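Local coordinates for sister chromatid cohesion protein (Chaetomium thermophilum, PDB 5T8V) that probably acts in loading cohesin onto chromatin, as a HEAT-repeat protein of the SCC2/Nipped-B family of which this chain is the C-terminal part, at residues 429-434 with 453-458; 436-441 with 446-451; 887-892 with 921-926; 905-910 with 930-935. All coordinates share one frame; numbering follows the deposited sequence.

Contact 1 of 4, residues 429-434 with 453-458; sequences RLLMLM and LELLGT
L431 and M432 on helix 423-440 meet L455 and L456 on helix 446-474. The apolar contacts come in two pairs. In the first, the CD2 methyl of L431 touches the CD1 methyl of L455 at 3.8 Å. Both residues send their CB toward the opposing helix, and the two side chains cross at about a right angle. In the second, the CD2 methyl of L456 lies 4.0 Å from CG of M432. The methionine is met on its stem, because its chain bends at chi2 (-87°) and chi3 and carries the sulfur away from L456. All four side chains are buried. No hydrogen bond joins the two segments.

The polar contact is local to one helix. T458 OG1 donates to L455 O at 2.8 Å, in the carbonyl plane and on a lone pair. This satisfies the hydroxyl one turn on from the leucine that packs across the interface.

Neighbouring helices close the site. L405 on helix 402-414 touches both L431 and L455, and I383 on helix 357-391 also reaches L431. Leucine-rich packing between two consecutive helices, backed by further helices, is typical of a HEAT-repeat solenoid.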
loop_
_atom_site.group_PDB
_atom_site.type_symbol
_atom_site.label_atom_id
_atom_site.label_comp_id
_atom_site.label_asym_id
_atom_site.label_seq_id
_atom_site.Cartn_x
_atom_site.Cartn_y
_atom_site.Cartn_z
ATOM N N ARG A 429 0.653 -7.517 -25.440
ATOM C CA ARG A 429 1.572 -8.574 -25.034
ATOM C C ARG A 429 3.016 -8.099 -25.122
ATOM O O ARG A 429 3.784 -8.228 -24.162
ATOM C CB ARG A 429 1.368 -9.814 -25.905
ATOM C CG ARG A 429 2.219 -11.012 -25.502
ATOM C CD ARG A 429 2.584 -11.865 -26.706
ATOM N NE ARG A 429 1.407 -12.330 -27.433
ATOM C CZ ARG A 429 1.451 -12.957 -28.603
ATOM N NH1 ARG A 429 2.613 -13.196 -29.193
ATOM N NH2 ARG A 429 0.326 -13.342 -29.189
ATOM N N LEU A 430 3.406 -7.552 -26.275
ATOM C CA LEU A 430 4.781 -7.088 -26.425
ATOM C C LEU A 430 5.075 -5.929 -25.482
ATOM O O LEU A 430 6.163 -5.855 -24.894
ATOM C CB LEU A 430 5.041 -6.689 -27.876
ATOM C CG LEU A 430 4.822 -7.807 -28.897
ATOM C CD1 LEU A 430 5.070 -7.290 -30.296
ATOM C CD2 LEU A 430 5.712 -9.001 -28.611
ATOM N N LEU A 431 4.116 -5.018 -25.315
ATOM C CA LEU A 431 4.302 -3.931 -24.362
ATOM C C LEU A 431 4.539 -4.478 -22.960
ATOM O O LEU A 431 5.441 -4.022 -22.247
ATOM C CB LEU A 431 3.087 -3.005 -24.391
ATOM C CG LEU A 431 3.322 -1.550 -23.986
ATOM C CD1 LEU A 431 2.194 -0.673 -24.495
ATOM C CD2 LEU A 431 3.442 -1.415 -22.487
ATOM N N MET A 432 3.752 -5.477 -22.557
ATOM C CA MET A 432 3.900 -6.059 -21.229
ATOM C C MET A 432 5.264 -6.715 -21.068
ATOM O O MET A 432 5.966 -6.478 -20.078
ATOM C CB MET A 432 2.773 -7.064 -20.979
ATOM C CG MET A 432 2.895 -7.830 -19.673
ATOM S SD MET A 432 3.907 -9.316 -19.822
ATOM C CE MET A 432 2.847 -10.352 -20.829
ATOM N N LEU A 433 5.657 -7.556 -22.028
ATOM C CA LEU A 433 6.982 -8.166 -21.971
ATOM C C LEU A 433 8.063 -7.106 -21.823
ATOM O O LEU A 433 9.020 -7.277 -21.056
ATOM C CB LEU A 433 7.231 -9.006 -23.223
ATOM C CG LEU A 433 6.301 -10.203 -23.436
ATOM C CD1 LEU A 433 6.583 -10.859 -24.781
ATOM C CD2 LEU A 433 6.435 -11.215 -22.304
ATOM N N MET A 434 7.917 -5.990 -22.540
ATOM C CA MET A 434 8.926 -4.941 -22.478
ATOM C C MET A 434 8.960 -4.282 -21.105
ATOM O O MET A 434 10.041 -3.991 -20.579
ATOM C CB MET A 434 8.659 -3.909 -23.567
ATOM C CG MET A 434 9.739 -2.849 -23.683
ATOM S SD MET A 434 9.655 -1.955 -25.238
ATOM C CE MET A 434 10.141 -3.240 -26.391
ATOM N N LEU A 453 6.019 0.072 -14.106
ATOM C CA LEU A 453 5.088 -0.315 -13.051
ATOM C C LEU A 453 3.716 0.308 -13.279
ATOM O O LEU A 453 2.687 -0.369 -13.159
ATOM C CB LEU A 453 5.644 0.096 -11.688
ATOM C CG LEU A 453 6.930 -0.608 -11.248
ATOM C CD1 LEU A 453 7.554 0.105 -10.061
ATOM C CD2 LEU A 453 6.653 -2.062 -10.906
ATOM N N GLU A 454 3.685 1.596 -13.623
ATOM C CA GLU A 454 2.414 2.288 -13.803
ATOM C C GLU A 454 1.580 1.643 -14.903
ATOM O O GLU A 454 0.352 1.561 -14.790
ATOM C CB GLU A 454 2.673 3.763 -14.106
ATOM C CG GLU A 454 1.424 4.574 -14.405
ATOM C CD GLU A 454 1.652 6.068 -14.253
ATOM O OE1 GLU A 454 2.811 6.471 -14.012
ATOM O OE2 GLU A 454 0.674 6.837 -14.372
ATOM N N LEU A 455 2.225 1.178 -15.976
ATOM C CA LEU A 455 1.483 0.541 -17.061
ATOM C C LEU A 455 1.138 -0.905 -16.733
ATOM O O LEU A 455 0.022 -1.359 -17.012
ATOM C CB LEU A 455 2.284 0.610 -18.362
ATOM C CG LEU A 455 2.389 1.969 -19.062
ATOM C CD1 LEU A 455 3.078 1.796 -20.404
ATOM C CD2 LEU A 455 1.029 2.636 -19.253
ATOM N N LEU A 456 2.082 -1.647 -16.152
ATOM C CA LEU A 456 1.782 -2.997 -15.695
ATOM C C LEU A 456 0.575 -3.005 -14.770
ATOM O O LEU A 456 -0.164 -3.993 -14.723
ATOM C CB LEU A 456 3.002 -3.600 -14.993
ATOM C CG LEU A 456 4.156 -4.036 -15.904
ATOM C CD1 LEU A 456 5.397 -4.357 -15.088
ATOM C CD2 LEU A 456 3.761 -5.238 -16.748
ATOM N N GLY A 457 0.352 -1.913 -14.043
ATOM C CA GLY A 457 -0.841 -1.787 -13.231
ATOM C C GLY A 457 -2.113 -1.773 -14.057
ATOM O O GLY A 457 -3.018 -2.580 -13.824
ATOM N N THR A 458 -2.197 -0.861 -15.030
ATOM C CA THR A 458 -3.405 -0.769 -15.846
ATOM C C THR A 458 -3.648 -2.067 -16.605
ATOM O O THR A 458 -4.791 -2.526 -16.718
ATOM C CB THR A 458 -3.309 0.411 -16.819
ATOM O OG1 THR A 458 -2.228 0.196 -17.728
ATOM C CG2 THR A 458 -3.071 1.713 -16.077
#

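Contact 2 of 4, residues 436-441 with 446-451; sequences VGLVEN and IMAKNM
Helix 436-440 and helix 446-451 run roughly antiparallel, with 132° between their directions, an axis approach of 8.6 Å and V439 and K449 as the nearest CA pair at 5.3 Å. K449 makes the polar contact. Its chain leaves with CG beside the backbone N (chi1 -74°), runs extended through chi2 and chi3, and turns at chi4. This takes NZ across to the C-terminal end of the first helix. There NZ donates to N441 O at 3.2 Å. The donor stands above the carbonyl plane, 50° out of it, so the bond is not made on a lone pair. V439 O is also close, 3.3 Å from NZ. The carbonyls at this helix end would probably favour the positive charge.

The two helices form a helical hairpin, the building pattern of HEAT repeats, and only four residues separate the segments. S444 in that turn touches both L438 and K449. A methionine in place of K449 would probably lose the ammonium bond to N441 O, leaving this carbonyl without its lysine partner where the first helix ends.

The apolar part is looser. L438 points its CB toward the second helix, and its CD1 comes 4.4 Å from CB of A448. Past A448, L391 on helix 357-391 packs against the alanine. V439 turns to the next turn of the second helix, where it touches A452.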
loop_
_atom_site.group_PDB
_atom_site.type_symbol
_atom_site.label_atom_id
_atom_site.label_comp_id
_atom_site.label_asym_id
_atom_site.label_seq_id
_atom_site.Cartn_x
_atom_site.Cartn_y
_atom_site.Cartn_z
ATOM N N VAL A 436 7.906 -5.581 -18.124
ATOM C CA VAL A 436 8.497 -6.547 -17.201
ATOM C C VAL A 436 10.011 -6.543 -17.353
ATOM O O VAL A 436 10.758 -6.507 -16.367
ATOM C CB VAL A 436 7.909 -7.950 -17.437
ATOM C CG1 VAL A 436 8.630 -8.990 -16.584
ATOM C CG2 VAL A 436 6.423 -7.958 -17.125
ATOM N N GLY A 437 10.486 -6.569 -18.600
ATOM C CA GLY A 437 11.920 -6.510 -18.832
ATOM C C GLY A 437 12.559 -5.290 -18.199
ATOM O O GLY A 437 13.606 -5.386 -17.553
ATOM N N LEU A 438 11.934 -4.120 -18.371
ATOM C CA LEU A 438 12.497 -2.896 -17.805
ATOM C C LEU A 438 12.535 -2.956 -16.284
ATOM O O LEU A 438 13.478 -2.456 -15.660
ATOM C CB LEU A 438 11.695 -1.677 -18.267
ATOM C CG LEU A 438 11.861 -1.237 -19.727
ATOM C CD1 LEU A 438 10.943 -0.061 -20.038
ATOM C CD2 LEU A 438 13.309 -0.874 -20.043
ATOM N N VAL A 439 11.520 -3.567 -15.668
ATOM C CA VAL A 439 11.481 -3.635 -14.210
ATOM C C VAL A 439 12.490 -4.649 -13.683
ATOM O O VAL A 439 12.991 -4.504 -12.562
ATOM C CB VAL A 439 10.052 -3.964 -13.735
ATOM C CG1 VAL A 439 10.007 -4.169 -12.222
ATOM C CG2 VAL A 439 9.098 -2.856 -14.136
ATOM N N GLU A 440 12.814 -5.675 -14.468
ATOM C CA GLU A 440 13.587 -6.800 -13.957
ATOM C C GLU A 440 15.095 -6.655 -14.143
ATOM O O GLU A 440 15.845 -7.455 -13.573
ATOM C CB GLU A 440 13.115 -8.101 -14.617
ATOM C CG GLU A 440 11.770 -8.586 -14.095
ATOM C CD GLU A 440 11.387 -9.955 -14.623
ATOM O OE1 GLU A 440 12.019 -10.418 -15.598
ATOM O OE2 GLU A 440 10.457 -10.570 -14.060
ATOM N N ASN A 441 15.566 -5.673 -14.908
ATOM C CA ASN A 441 16.996 -5.407 -15.025
ATOM C C ASN A 441 17.326 -4.178 -14.183
ATOM O O ASN A 441 16.745 -3.106 -14.383
ATOM C CB ASN A 441 17.415 -5.212 -16.483
ATOM C CG ASN A 441 17.032 -3.854 -17.034
ATOM O OD1 ASN A 441 15.928 -3.361 -16.797
ATOM N ND2 ASN A 441 17.947 -3.239 -17.776
ATOM N N ILE A 446 15.071 5.337 -13.229
ATOM C CA ILE A 446 13.904 5.454 -12.361
ATOM C C ILE A 446 12.669 5.812 -13.178
ATOM O O ILE A 446 11.571 5.308 -12.918
ATOM C CB ILE A 446 14.166 6.489 -11.251
ATOM C CG1 ILE A 446 15.449 6.147 -10.480
ATOM C CG2 ILE A 446 12.974 6.573 -10.300
ATOM C CD1 ILE A 446 15.447 4.772 -9.823
ATOM N N MET A 447 12.824 6.692 -14.166
ATOM C CA MET A 447 11.705 7.025 -15.040
ATOM C C MET A 447 11.157 5.778 -15.721
ATOM O O MET A 447 9.937 5.570 -15.772
ATOM C CB MET A 447 12.157 8.056 -16.075
ATOM C CG MET A 447 11.118 8.403 -17.133
ATOM S SD MET A 447 11.696 9.673 -18.279
ATOM C CE MET A 447 13.143 8.884 -18.988
ATOM N N ALA A 448 12.047 4.924 -16.233
ATOM C CA ALA A 448 11.612 3.735 -16.957
ATOM C C ALA A 448 10.933 2.737 -16.027
ATOM O O ALA A 448 9.905 2.149 -16.384
ATOM C CB ALA A 448 12.805 3.091 -17.661
ATOM N N LYS A 449 11.489 2.526 -14.832
ATOM C CA LYS A 449 10.857 1.625 -13.874
ATOM C C LYS A 449 9.482 2.141 -13.469
ATOM O O LYS A 449 8.505 1.385 -13.436
ATOM C CB LYS A 449 11.745 1.453 -12.642
ATOM C CG LYS A 449 12.973 0.584 -12.861
ATOM C CD LYS A 449 13.742 0.390 -11.556
ATOM C CE LYS A 449 15.022 -0.407 -11.761
ATOM N NZ LYS A 449 14.754 -1.788 -12.252
ATOM N N ASN A 450 9.389 3.434 -13.155
ATOM C CA ASN A 450 8.113 4.011 -12.746
ATOM C C ASN A 450 7.069 3.862 -13.843
ATOM O O ASN A 450 5.929 3.458 -13.583
ATOM C CB ASN A 450 8.301 5.480 -12.378
ATOM C CG ASN A 450 9.219 5.664 -11.198
ATOM O OD1 ASN A 450 9.714 4.693 -10.629
ATOM N ND2 ASN A 450 9.463 6.913 -10.825
ATOM N N MET A 451 7.439 4.187 -15.081
ATOM C CA MET A 451 6.510 4.002 -16.190
ATOM C C MET A 451 6.087 2.543 -16.302
ATOM O O MET A 451 4.895 2.234 -16.427
ATOM C CB MET A 451 7.151 4.475 -17.494
ATOM C CG MET A 451 6.183 4.533 -18.665
ATOM S SD MET A 451 6.998 4.799 -20.246
ATOM C CE MET A 451 7.827 3.228 -20.457
#

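Contact 3 of 4, residues 887-892 with 921-926; sequences IYRRVL and LLDDVM
D923 and D924 on helix 919-935 lie near the guanidinium of R889 on helix 878-891. D923 comes first and is the more distant. Its OD1 lies 4.2 Å from R889 NH1, so the charges attract without forming a salt bridge. The same carboxylate looks to helix 969-986, where OD1 has a weak hydrogen bond with H986.

The segments belong to neighbouring helices of the HEAT-repeat array. Helix 900-910 lies between them in sequence, so the contact joins two helices that are not consecutive.

D924 is next, and it makes the salt bridge. Its OD1 lies 3.2 Å from R889 NH1, at the edge of the guanidinium and near its plane. The carboxylate is turned, with the two planes 53° apart, so the groups do not meet flat. R889 reaches over with CG opposite the backbone N (chi1 174°) and a chain extended as far as NE. D924 holds CG beside its own backbone N (chi1 -61°), which lets OD1 reach R889 while OD2 forms a salt bridge with R882, one of the earlier residues of helix 878-891. The buried carboxylate is therefore shared between two arginines of one helix. Such pairing would be expected to favour its charged form.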
loop_
_atom_site.group_PDB
_atom_site.type_symbol
_atom_site.label_atom_id
_atom_site.label_comp_id
_atom_site.label_asym_id
_atom_site.label_seq_id
_atom_site.Cartn_x
_atom_site.Cartn_y
_atom_site.Cartn_z
ATOM N N ILE A 887 -16.461 -2.559 46.756
ATOM C CA ILE A 887 -17.707 -1.919 46.352
ATOM C C ILE A 887 -18.399 -1.297 47.558
ATOM O O ILE A 887 -18.972 -0.206 47.463
ATOM C CB ILE A 887 -18.614 -2.926 45.623
ATOM C CG1 ILE A 887 -17.982 -3.324 44.286
ATOM C CG2 ILE A 887 -20.004 -2.331 45.381
ATOM C CD1 ILE A 887 -18.641 -4.509 43.612
ATOM N N TYR A 888 -18.366 -1.976 48.708
ATOM C CA TYR A 888 -18.884 -1.366 49.930
ATOM C C TYR A 888 -18.029 -0.178 50.352
ATOM O O TYR A 888 -18.556 0.861 50.769
ATOM C CB TYR A 888 -18.941 -2.401 51.056
ATOM C CG TYR A 888 -20.170 -3.289 51.060
ATOM C CD1 TYR A 888 -21.045 -3.317 49.981
ATOM C CD2 TYR A 888 -20.460 -4.092 52.156
ATOM C CE1 TYR A 888 -22.167 -4.124 49.992
ATOM C CE2 TYR A 888 -21.579 -4.902 52.175
ATOM C CZ TYR A 888 -22.429 -4.913 51.091
ATOM O OH TYR A 888 -23.544 -5.718 51.106
ATOM N N ARG A 889 -16.708 -0.316 50.244
ATOM C CA ARG A 889 -15.799 0.759 50.623
ATOM C C ARG A 889 -16.100 2.036 49.845
ATOM O O ARG A 889 -16.158 3.129 50.419
ATOM C CB ARG A 889 -14.359 0.302 50.389
ATOM C CG ARG A 889 -13.289 1.358 50.604
ATOM C CD ARG A 889 -11.916 0.761 50.340
ATOM N NE ARG A 889 -10.836 1.728 50.500
ATOM C CZ ARG A 889 -9.545 1.430 50.395
ATOM N NH1 ARG A 889 -9.168 0.185 50.132
ATOM N NH2 ARG A 889 -8.628 2.373 50.556
ATOM N N ARG A 890 -16.302 1.913 48.532
ATOM C CA ARG A 890 -16.502 3.087 47.691
ATOM C C ARG A 890 -17.944 3.580 47.735
ATOM O O ARG A 890 -18.189 4.791 47.760
ATOM C CB ARG A 890 -16.100 2.768 46.249
ATOM C CG ARG A 890 -14.619 2.472 46.059
ATOM C CD ARG A 890 -13.786 3.743 46.096
ATOM N NE ARG A 890 -12.391 3.493 45.732
ATOM C CZ ARG A 890 -11.414 3.223 46.595
ATOM N NH1 ARG A 890 -11.658 3.164 47.899
ATOM N NH2 ARG A 890 -10.181 3.011 46.152
ATOM N N VAL A 891 -18.907 2.661 47.748
ATOM C CA VAL A 891 -20.313 3.040 47.647
ATOM C C VAL A 891 -20.847 3.509 48.992
ATOM O O VAL A 891 -21.384 4.615 49.118
ATOM C CB VAL A 891 -21.149 1.867 47.104
ATOM C CG1 VAL A 891 -22.641 2.207 47.126
ATOM C CG2 VAL A 891 -20.706 1.501 45.691
ATOM N N LEU A 892 -20.715 2.668 50.012
ATOM C CA LEU A 892 -21.453 2.876 51.252
ATOM C C LEU A 892 -21.301 4.273 51.844
ATOM O O LEU A 892 -22.305 4.810 52.341
ATOM C CB LEU A 892 -21.030 1.803 52.266
ATOM C CG LEU A 892 -22.023 1.424 53.369
ATOM C CD1 LEU A 892 -23.452 1.259 52.859
ATOM C CD2 LEU A 892 -21.554 0.139 54.008
ATOM N N LEU A 921 -6.318 -8.643 50.682
ATOM C CA LEU A 921 -7.731 -8.458 50.993
ATOM C C LEU A 921 -7.912 -7.819 52.364
ATOM O O LEU A 921 -8.832 -7.015 52.563
ATOM C CB LEU A 921 -8.462 -9.799 50.923
ATOM C CG LEU A 921 -9.964 -9.808 51.228
ATOM C CD1 LEU A 921 -10.676 -8.665 50.532
ATOM C CD2 LEU A 921 -10.582 -11.130 50.787
ATOM N N LEU A 922 -7.037 -8.155 53.319
ATOM C CA LEU A 922 -7.089 -7.503 54.622
ATOM C C LEU A 922 -7.051 -5.988 54.476
ATOM O O LEU A 922 -7.613 -5.265 55.309
ATOM C CB LEU A 922 -5.937 -7.965 55.513
ATOM C CG LEU A 922 -5.907 -7.283 56.888
ATOM C CD1 LEU A 922 -7.237 -7.409 57.626
ATOM C CD2 LEU A 922 -4.789 -7.856 57.727
ATOM N N ASP A 923 -6.390 -5.491 53.430
ATOM C CA ASP A 923 -6.324 -4.053 53.199
ATOM C C ASP A 923 -7.710 -3.477 52.932
ATOM O O ASP A 923 -8.189 -2.596 53.658
ATOM C CB ASP A 923 -5.371 -3.772 52.032
ATOM C CG ASP A 923 -4.920 -2.329 51.975
ATOM O OD1 ASP A 923 -5.787 -1.434 51.916
ATOM O OD2 ASP A 923 -3.694 -2.089 51.990
ATOM N N ASP A 924 -8.381 -3.979 51.894
ATOM C CA ASP A 924 -9.682 -3.434 51.527
ATOM C C ASP A 924 -10.716 -3.673 52.623
ATOM O O ASP A 924 -11.585 -2.825 52.857
ATOM C CB ASP A 924 -10.148 -4.041 50.206
ATOM C CG ASP A 924 -9.207 -3.723 49.057
ATOM O OD1 ASP A 924 -9.257 -2.585 48.548
ATOM O OD2 ASP A 924 -8.421 -4.610 48.665
ATOM N N VAL A 925 -10.640 -4.815 53.314
ATOM C CA VAL A 925 -11.624 -5.085 54.361
ATOM C C VAL A 925 -11.377 -4.194 55.571
ATOM O O VAL A 925 -12.321 -3.767 56.244
ATOM C CB VAL A 925 -11.624 -6.573 54.756
ATOM C CG1 VAL A 925 -10.320 -6.953 55.372
ATOM C CG2 VAL A 925 -12.753 -6.860 55.716
ATOM N N MET A 926 -10.110 -3.916 55.886
ATOM C CA MET A 926 -9.815 -3.003 56.986
ATOM C C MET A 926 -10.302 -1.598 56.657
ATOM O O MET A 926 -10.927 -0.931 57.493
ATOM C CB MET A 926 -8.315 -3.002 57.286
ATOM C CG MET A 926 -7.918 -2.139 58.482
ATOM S SD MET A 926 -8.609 -2.719 60.050
ATOM C CE MET A 926 -7.618 -4.187 60.338
#

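Contact 4 of 4, residues 905-910 with 930-935; sequences DVRKEL and WIISTL
Helix 905-910 and helix 930-935 lie nearly antiparallel, at 149° between their directions, with their axes 10.1 Å apart at closest approach. R907 and I932 hold the nearest CA pair, at 6.9 Å. Both point their CB toward the other helix. The CG2 methyl of I932 rests 3.9 Å from CB of R907, so the stem of the arginine serves as an apolar surface. The other branch of the isoleucine leads to V906, whose CG1 lies 4.3 Å from I932 CD1. L892 also packs on I932.

Helices 900-910 and 919-935 follow each other in the chain and pack as an antiparallel pair, as expected of HEAT repeats. All four touching side chains are buried, so the guanidinium needs polar partners within the protein.

R907 runs out with CG opposite the backbone N and bends at chi3 (64°), which brings NH1 to S933. NH1 donates to S933 OG at 3.0 Å. The hydroxyl sits at the edge of the guanidinium, close to its plane, but the N-H...O angle of 136° is far from straight. S933 OG is hydrogen-bonded in turn to L929 O, one turn back on its own helix. NH2 of R907 bonds to T938 OG1, past the end of helix 919-935. With these two bonds, the arginine ties the two helices and the following turn together. A leucine at R907 would probably leave S933 OG and T938 OG1 without their arginine donor.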
loop_
_atom_site.group_PDB
_atom_site.type_symbol
_atom_site.label_atom_id
_atom_site.label_comp_id
_atom_site.label_asym_id
_atom_site.label_seq_id
_atom_site.Cartn_x
_atom_site.Cartn_y
_atom_site.Cartn_z
ATOM N N ASP A 905 -24.444 -4.817 61.395
ATOM C CA ASP A 905 -24.376 -6.232 61.047
ATOM C C ASP A 905 -23.174 -6.519 60.155
ATOM O O ASP A 905 -22.425 -7.473 60.391
ATOM C CB ASP A 905 -25.669 -6.666 60.357
ATOM C CG ASP A 905 -26.872 -6.594 61.274
ATOM O OD1 ASP A 905 -26.705 -6.790 62.498
ATOM O OD2 ASP A 905 -27.987 -6.341 60.770
ATOM N N VAL A 906 -22.978 -5.701 59.119
ATOM C CA VAL A 906 -21.857 -5.914 58.206
ATOM C C VAL A 906 -20.544 -5.935 58.976
ATOM O O VAL A 906 -19.698 -6.811 58.768
ATOM C CB VAL A 906 -21.851 -4.841 57.102
ATOM C CG1 VAL A 906 -20.545 -4.881 56.307
ATOM C CG2 VAL A 906 -23.034 -5.045 56.168
ATOM N N ARG A 907 -20.352 -4.973 59.882
ATOM C CA ARG A 907 -19.117 -4.947 60.659
ATOM C C ARG A 907 -18.976 -6.203 61.508
ATOM O O ARG A 907 -17.896 -6.807 61.558
ATOM C CB ARG A 907 -19.063 -3.704 61.545
ATOM C CG ARG A 907 -17.822 -3.652 62.425
ATOM C CD ARG A 907 -17.612 -2.275 63.031
ATOM N NE ARG A 907 -18.695 -1.898 63.931
ATOM C CZ ARG A 907 -18.758 -0.742 64.583
ATOM N NH1 ARG A 907 -17.798 0.163 64.441
ATOM N NH2 ARG A 907 -19.786 -0.489 65.381
ATOM N N LYS A 908 -20.052 -6.616 62.183
ATOM C CA LYS A 908 -19.964 -7.801 63.032
ATOM C C LYS A 908 -19.644 -9.053 62.223
ATOM O O LYS A 908 -18.972 -9.959 62.728
ATOM C CB LYS A 908 -21.264 -7.989 63.816
ATOM C CG LYS A 908 -21.334 -7.164 65.098
ATOM C CD LYS A 908 -22.453 -7.645 66.014
ATOM C CE LYS A 908 -23.579 -6.630 66.122
ATOM N NZ LYS A 908 -23.235 -5.491 67.022
ATOM N N GLU A 909 -20.111 -9.125 60.974
ATOM C CA GLU A 909 -19.779 -10.244 60.100
ATOM C C GLU A 909 -18.434 -10.073 59.407
ATOM O O GLU A 909 -17.940 -11.030 58.801
ATOM C CB GLU A 909 -20.861 -10.424 59.031
ATOM C CG GLU A 909 -22.258 -10.660 59.583
ATOM C CD GLU A 909 -23.285 -10.869 58.487
ATOM O OE1 GLU A 909 -22.898 -10.861 57.298
ATOM O OE2 GLU A 909 -24.479 -11.039 58.815
ATOM N N LEU A 910 -17.834 -8.885 59.486
ATOM C CA LEU A 910 -16.643 -8.558 58.721
ATOM C C LEU A 910 -15.392 -8.423 59.578
ATOM O O LEU A 910 -14.290 -8.360 59.025
ATOM C CB LEU A 910 -16.869 -7.250 57.948
ATOM C CG LEU A 910 -15.893 -6.908 56.825
ATOM C CD1 LEU A 910 -16.019 -7.914 55.690
ATOM C CD2 LEU A 910 -16.152 -5.495 56.328
ATOM N N TRP A 930 -13.046 0.654 58.799
ATOM C CA TRP A 930 -12.925 2.052 59.198
ATOM C C TRP A 930 -14.100 2.871 58.680
ATOM O O TRP A 930 -14.701 3.656 59.423
ATOM C CB TRP A 930 -11.603 2.626 58.690
ATOM C CG TRP A 930 -11.454 4.109 58.914
ATOM C CD1 TRP A 930 -11.268 5.063 57.957
ATOM C CD2 TRP A 930 -11.485 4.805 60.171
ATOM N NE1 TRP A 930 -11.174 6.305 58.536
ATOM C CE2 TRP A 930 -11.305 6.174 59.893
ATOM C CE3 TRP A 930 -11.645 4.402 61.500
ATOM C CZ2 TRP A 930 -11.280 7.143 60.894
ATOM C CZ3 TRP A 930 -11.617 5.365 62.493
ATOM C CH2 TRP A 930 -11.438 6.720 62.185
ATOM N N ILE A 931 -14.446 2.698 57.402
ATOM C CA ILE A 931 -15.575 3.431 56.827
ATOM C C ILE A 931 -16.838 3.180 57.642
ATOM O O ILE A 931 -17.458 4.114 58.168
ATOM C CB ILE A 931 -15.769 3.041 55.352
ATOM C CG1 ILE A 931 -14.546 3.446 54.518
ATOM C CG2 ILE A 931 -17.040 3.663 54.785
ATOM C CD1 ILE A 931 -14.298 4.941 54.433
ATOM N N ILE A 932 -17.240 1.910 57.753
ATOM C CA ILE A 932 -18.410 1.558 58.555
ATOM C C ILE A 932 -18.371 2.277 59.896
ATOM O O ILE A 932 -19.381 2.821 60.360
ATOM C CB ILE A 932 -18.488 0.032 58.753
ATOM C CG1 ILE A 932 -18.644 -0.696 57.412
ATOM C CG2 ILE A 932 -19.634 -0.327 59.702
ATOM C CD1 ILE A 932 -20.019 -0.596 56.793
ATOM N N SER A 933 -17.203 2.288 60.542
ATOM C CA SER A 933 -17.100 2.896 61.863
ATOM C C SER A 933 -17.299 4.406 61.809
ATOM O O SER A 933 -17.832 4.990 62.759
ATOM C CB SER A 933 -15.750 2.555 62.487
ATOM O OG SER A 933 -15.631 1.158 62.697
ATOM N N THR A 934 -16.888 5.056 60.718
ATOM C CA THR A 934 -17.102 6.496 60.607
ATOM C C THR A 934 -18.569 6.814 60.351
ATOM O O THR A 934 -19.112 7.763 60.929
ATOM C CB THR A 934 -16.229 7.089 59.501
ATOM O OG1 THR A 934 -16.524 6.451 58.253
ATOM C CG2 THR A 934 -14.751 6.915 59.831
ATOM N N LEU A 935 -19.232 6.038 59.490
ATOM C CA LEU A 935 -20.665 6.236 59.291
ATOM C C LEU A 935 -21.424 6.017 60.593
ATOM O O LEU A 935 -22.258 6.842 60.987
ATOM C CB LEU A 935 -21.185 5.305 58.196
ATOM C CG LEU A 935 -20.892 5.763 56.765
ATOM C CD1 LEU A 935 -19.798 4.921 56.149
ATOM C CD2 LEU A 935 -22.148 5.718 55.913
#

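In the fold
The four contacts form two pairs. Contacts 1 and 2 share helices 423-440 and 446-474. Their centres are 10 Å apart, and contact 2 is nested inside the loop closed by contact 1. Together they fasten one hairpin, near its turn and farther along. Both close before contacts 3 and 4 open. Contacts 3 and 4 share helix 919-935 and also have centres 10 Å apart. Their segments alternate in sequence, so helices 878-891 and 900-910, which follow each other, both pack on helix 919-935. Y888 CD2 of contact 3 also packs on V906 CG1 of contact 4, at 4.2 Å. Contacts 1 and 3 have centres about 72 Å apart, consistent with separate places along an elongated helical-repeat chain.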